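Local coordinates for isomaltodextranase (Arthrobacter globiformis, PDB 5AWO), which hydrolyses alpha-1,6-glucosidic linkages in polysaccharides such as dextran, removing successive isomaltose units from the non-reducing chain ends, at residues R27-G35 with T547-T555. Residues are numbered along the deposited sequence; the frame is centred on the assembly and turned at random.
Sequences RNSVFTRSG and TAEKADRST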
ATOM      1  N   ARG A  27      -1.158  11.355   1.633  1.00 16.01           N
ATOM      2  CA  ARG A  27       0.015  11.835   0.919  1.00 16.20           C
ATOM      3  C   ARG A  27      -0.212  11.883  -0.575  1.00 17.08           C
ATOM      4  O   ARG A  27       0.310  12.767  -1.259  1.00 18.43           O
ATOM      5  CB  ARG A  27       1.224  10.950   1.252  1.00 15.84           C
ATOM      6  CG  ARG A  27       2.440  11.116   0.359  1.00 16.64           C
ATOM      7  CD  ARG A  27       3.608  10.313   0.912  1.00 16.34           C
ATOM      8  NE  ARG A  27       4.477   9.762  -0.100  1.00 16.44           N
ATOM      9  CZ  ARG A  27       5.570  10.330  -0.597  1.00 15.29           C
ATOM     10  NH1 ARG A  27       6.274   9.706  -1.495  1.00 15.52           N
ATOM     11  NH2 ARG A  27       5.959  11.556  -0.201  1.00 16.38           N
ATOM     12  N   ASN A  28      -0.967  10.921  -1.107  1.00 16.47           N
ATOM     13  CA  ASN A  28      -1.465  11.021  -2.483  1.00 16.28           C
ATOM     14  C   ASN A  28      -0.354  11.166  -3.501  1.00 16.45           C
ATOM     15  O   ASN A  28      -0.447  11.976  -4.464  1.00 16.74           O
ATOM     16  CB  ASN A  28      -2.433  12.237  -2.528  1.00 17.07           C
ATOM     17  CG  ASN A  28      -3.196  12.368  -3.821  1.00 17.22           C
ATOM     18  OD1 ASN A  28      -3.690  11.403  -4.414  1.00 17.63           O
ATOM     19  ND2 ASN A  28      -3.337  13.619  -4.263  1.00 18.20           N
ATOM     20  N   SER A  29       0.707  10.384  -3.331  1.00 15.03           N
ATOM     21  CA  SER A  29       1.872  10.468  -4.199  1.00 15.08           C
ATOM     22  C   SER A  29       1.672   9.697  -5.515  1.00 14.95           C
ATOM     23  O   SER A  29       0.779   8.879  -5.651  1.00 15.67           O
ATOM     24  CB  SER A  29       3.102   9.919  -3.502  1.00 15.89           C
ATOM     25  OG  SER A  29       3.148   8.493  -3.655  1.00 15.22           O
ATOM     26  N   VAL A  30       2.577   9.939  -6.468  1.00 15.92           N
ATOM     27  CA  VAL A  30       2.580   9.217  -7.715  1.00 16.31           C
ATOM     28  C   VAL A  30       2.688   7.699  -7.471  1.00 15.60           C
ATOM     29  O   VAL A  30       2.185   6.903  -8.263  1.00 16.44           O
ATOM     30  CB  VAL A  30       3.716   9.745  -8.635  1.00 16.96           C
ATOM     31  CG1 VAL A  30       5.097   9.569  -8.029  1.00 18.13           C
ATOM     32  CG2 VAL A  30       3.617   9.163 -10.029  1.00 17.45           C
ATOM     33  N   PHE A  31       3.353   7.298  -6.387  1.00 14.71           N
ATOM     34  CA  PHE A  31       3.483   5.866  -6.107  1.00 15.51           C
ATOM     35  C   PHE A  31       2.142   5.205  -5.822  1.00 14.84           C
ATOM     36  O   PHE A  31       1.804   4.179  -6.444  1.00 14.55           O
ATOM     37  CB  PHE A  31       4.427   5.637  -4.937  1.00 14.68           C
ATOM     38  CG  PHE A  31       5.846   5.995  -5.250  1.00 14.88           C
ATOM     39  CD1 PHE A  31       6.674   5.128  -5.953  1.00 15.60           C
ATOM     40  CD2 PHE A  31       6.356   7.212  -4.834  1.00 15.83           C
ATOM     41  CE1 PHE A  31       7.974   5.485  -6.253  1.00 16.88           C
ATOM     42  CE2 PHE A  31       7.651   7.559  -5.120  1.00 17.03           C
ATOM     43  CZ  PHE A  31       8.461   6.700  -5.826  1.00 17.19           C
ATOM     44  N   THR A  32       1.358   5.747  -4.912  1.00 14.27           N
ATOM     45  CA  THR A  32       0.087   5.120  -4.608  1.00 14.87           C
ATOM     46  C   THR A  32      -0.953   5.367  -5.694  1.00 15.08           C
ATOM     47  O   THR A  32      -1.902   4.600  -5.840  1.00 15.89           O
ATOM     48  CB  THR A  32      -0.497   5.564  -3.266  1.00 14.84           C
ATOM     49  OG1 THR A  32      -0.711   6.984  -3.288  1.00 15.62           O
ATOM     50  CG2 THR A  32       0.418   5.173  -2.108  1.00 14.37           C
ATOM     51  N   ARG A  33      -0.810   6.465  -6.444  1.00 15.26           N
ATOM     52  CA  ARG A  33      -1.747   6.723  -7.532  1.00 15.99           C
ATOM     53  C   ARG A  33      -1.522   5.884  -8.770  1.00 15.74           C
ATOM     54  O   ARG A  33      -2.452   5.657  -9.542  1.00 15.95           O
ATOM     55  CB  ARG A  33      -1.669   8.213  -7.891  1.00 15.84           C
ATOM     56  CG  ARG A  33      -2.130   9.123  -6.774  1.00 16.82           C
ATOM     57  CD  ARG A  33      -1.811  10.596  -7.048  1.00 15.92           C
ATOM     58  NE  ARG A  33      -2.479  11.074  -8.258  1.00 16.67           N
ATOM     59  CZ  ARG A  33      -3.738  11.496  -8.296  1.00 16.49           C
ATOM     60  NH1 ARG A  33      -4.506  11.530  -7.217  1.00 16.45           N
ATOM     61  NH2 ARG A  33      -4.259  11.850  -9.460  1.00 18.55           N
ATOM     62  N   SER A  34      -0.282   5.434  -8.981  1.00 16.19           N
ATOM     63  CA  SER A  34       0.092   4.769 -10.230  1.00 17.17           C
ATOM     64  C   SER A  34      -0.142   3.263 -10.245  1.00 17.51           C
ATOM     65  O   SER A  34      -0.067   2.666 -11.322  1.00 18.83           O
ATOM     66  CB  SER A  34       1.562   5.023 -10.606  1.00 18.91           C
ATOM     67  OG  SER A  34       1.792   6.403 -10.830  1.00 19.94           O
ATOM     68  N   GLY A  35      -0.428   2.655  -9.107  1.00 16.65           N
ATOM     69  CA  GLY A  35      -0.584   1.202  -9.090  1.00 18.32           C
ATOM     70  C   GLY A  35      -0.310   0.573  -7.756  1.00 16.58           C
ATOM     71  O   GLY A  35      -0.508   1.163  -6.685  1.00 16.99           O
ATOM     72  N   THR A 547     -13.292  15.386 -10.403  1.00 28.15           N
ATOM     73  CA  THR A 547     -12.095  15.717 -11.143  1.00 28.48           C
ATOM     74  C   THR A 547     -11.581  14.523 -11.941  1.00 28.70           C
ATOM     75  O   THR A 547     -11.916  13.357 -11.655  1.00 28.30           O
ATOM     76  CB  THR A 547     -10.943  16.208 -10.237  1.00 28.04           C
ATOM     77  OG1 THR A 547     -10.584  15.199  -9.264  1.00 28.64           O
ATOM     78  CG2 THR A 547     -11.303  17.479  -9.517  1.00 29.30           C
ATOM     79  N   ALA A 548     -10.793  14.840 -12.962  1.00 28.70           N
ATOM     80  CA  ALA A 548      -9.881  13.889 -13.594  1.00 26.61           C
ATOM     81  C   ALA A 548      -8.467  14.451 -13.549  1.00 26.46           C
ATOM     82  O   ALA A 548      -8.255  15.660 -13.741  1.00 25.58           O
ATOM     83  CB  ALA A 548     -10.308  13.587 -15.024  1.00 26.78           C
ATOM     84  N   GLU A 549      -7.486  13.573 -13.267  1.00 22.77           N
ATOM     85  CA  GLU A 549      -6.100  13.946 -13.097  1.00 22.33           C
ATOM     86  C   GLU A 549      -5.184  12.872 -13.680  1.00 20.50           C
ATOM     87  O   GLU A 549      -5.578  11.678 -13.766  1.00 21.81           O
ATOM     88  CB  GLU A 549      -5.753  14.084 -11.606  1.00 22.43           C
ATOM     89  CG  GLU A 549      -6.453  15.243 -10.911  1.00 22.92           C
ATOM     90  CD  GLU A 549      -6.155  15.346  -9.421  1.00 24.91           C
ATOM     91  OE1 GLU A 549      -5.505  14.422  -8.860  1.00 23.19           O
ATOM     92  OE2 GLU A 549      -6.566  16.341  -8.785  1.00 24.70           O
ATOM     93  N   LYS A 550      -3.976  13.283 -14.033  1.00 20.62           N
ATOM     94  CA  LYS A 550      -2.935  12.330 -14.388  0.50 19.64           C
ATOM     95  C   LYS A 550      -2.430  11.715 -13.092  1.00 19.35           C
ATOM     96  O   LYS A 550      -2.778  12.179 -11.999  1.00 18.27           O
ATOM     97  CB  LYS A 550      -1.772  13.000 -15.110  0.50 19.29           C
ATOM     98  CG  LYS A 550      -2.152  13.757 -16.375  0.50 18.76           C
ATOM     99  CD  LYS A 550      -0.923  14.406 -16.974  0.50 18.57           C
ATOM    100  CE  LYS A 550      -0.100  13.437 -17.812  0.50 17.89           C
ATOM    101  NZ  LYS A 550      -0.767  13.062 -19.093  0.50 17.15           N
ATOM    102  N   ALA A 551      -1.610  10.679 -13.212  1.00 19.40           N
ATOM    103  CA  ALA A 551      -1.034  10.024 -12.019  1.00 19.65           C
ATOM    104  C   ALA A 551      -0.233  10.995 -11.158  1.00 19.36           C
ATOM    105  O   ALA A 551      -0.231  10.871  -9.928  1.00 18.03           O
ATOM    106  CB  ALA A 551      -0.196   8.830 -12.414  1.00 19.97           C
ATOM    107  N   ASP A 552       0.388  12.007 -11.777  1.00 19.60           N
ATOM    108  CA  ASP A 552       1.156  13.023 -11.030  1.00 20.32           C
ATOM    109  C   ASP A 552       0.307  14.146 -10.403  1.00 20.30           C
ATOM    110  O   ASP A 552       0.861  15.119  -9.873  1.00 21.70           O
ATOM    111  CB  ASP A 552       2.300  13.602 -11.892  1.00 22.00           C
ATOM    112  CG  ASP A 552       1.847  14.690 -12.836  1.00 24.41           C
ATOM    113  OD1 ASP A 552       0.630  14.820 -13.072  1.00 21.49           O
ATOM    114  OD2 ASP A 552       2.772  15.419 -13.310  1.00 26.94           O
ATOM    115  N   ARG A 553      -1.011  13.987 -10.461  1.00 19.41           N
ATOM    116  CA  ARG A 553      -2.025  14.905  -9.895  1.00 19.48           C
ATOM    117  C   ARG A 553      -2.386  16.074 -10.820  1.00 20.64           C
ATOM    118  O   ARG A 553      -3.320  16.797 -10.497  1.00 22.79           O
ATOM    119  CB  ARG A 553      -1.668  15.457  -8.499  1.00 20.18           C
ATOM    120  CG  ARG A 553      -1.544  14.387  -7.414  1.00 20.51           C
ATOM    121  CD  ARG A 553      -1.009  15.005  -6.137  1.00 23.65           C
ATOM    122  NE  ARG A 553       0.305  15.562  -6.380  1.00 26.50           N
ATOM    123  CZ  ARG A 553       1.394  14.843  -6.643  1.00 28.82           C
ATOM    124  NH1 ARG A 553       1.349  13.507  -6.669  1.00 29.79           N
ATOM    125  NH2 ARG A 553       2.546  15.472  -6.862  1.00 31.60           N
ATOM    126  N   SER A 554      -1.712  16.199 -11.950  1.00 20.57           N
ATOM    127  CA  SER A 554      -2.021  17.294 -12.905  1.00 22.18           C
ATOM    128  C   SER A 554      -3.487  17.211 -13.303  1.00 22.80           C
ATOM    129  O   SER A 554      -3.998  16.160 -13.681  1.00 21.26           O
ATOM    130  CB  SER A 554      -1.155  17.175 -14.155  1.00 23.44           C
ATOM    131  OG  SER A 554       0.253  17.320 -13.881  1.00 26.54           O
ATOM    132  N   THR A 555      -4.194  18.344 -13.266  1.00 25.27           N
ATOM    133  CA  THR A 555      -5.610  18.369 -13.575  1.00 26.34           C
ATOM    134  C   THR A 555      -5.932  18.165 -15.090  1.00 28.22           C
ATOM    135  O   THR A 555      -5.363  18.862 -15.931  1.00 33.49           O
ATOM    136  CB  THR A 555      -6.202  19.691 -13.044  1.00 28.73           C
ATOM    137  OG1 THR A 555      -6.064  19.723 -11.612  1.00 28.04           O
ATOM    138  CG2 THR A 555      -7.634  19.816 -13.389  1.00 28.00           C
TER
HETATM  139  O   HOH W   1      -5.142  14.802  -6.124  1.00 21.34           O
HETATM  140  O   HOH W   2      -7.464  12.051  -7.740  1.00 20.96           O
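E549, on the strand that leads into the K550–R553 turn, forms a salt bridge with R33: OE1 lies 2.9 Å from R33 NH2, with carboxylate and guanidinium planes 48° apart. Two waters tie the same OE1 to N28 ND2 and, more loosely, to R33 NH1. At K550 the backbone takes over, its O accepting from R33 NH2 at 3.0 Å; R553 N, closing the type I turn, reaches that oxygen from the opposite face of its plane. A551 O then receives R33 NE at 2.8 Å, the donor standing 46° out of the carbonyl plane although the oxygen lies almost in the guanidinium plane. Bent at chi3 (61°), the R33 chain presents its NE/NH2 edge to both carbonyls, leaving NH1 to bond N28 OD1 on a lone pair. Beside this, A551 CB rests 3.5 Å from S34 OG. R553 completes the contact: its CG lies 3.5 Å above one guanidinium face of R33, displaced toward the rim near NE, and its CD passes N28 ND2 at 3.3 Å. Its NH1 donates only weakly to N28 O, its salt bridge being to E239. Replacing R33 by an alanine would probably leave E549 without this charged mate, both turn carbonyls without this donor and the N28 amide freer to turn. Three direct links from R33 thus join a beta-hairpin tip of the carbohydrate-binding module to helix 30-34, just before the first barrel strand. R33 is buried, and E549 probably offsets its charge, while nearby R553, of like charge, pairs with E239.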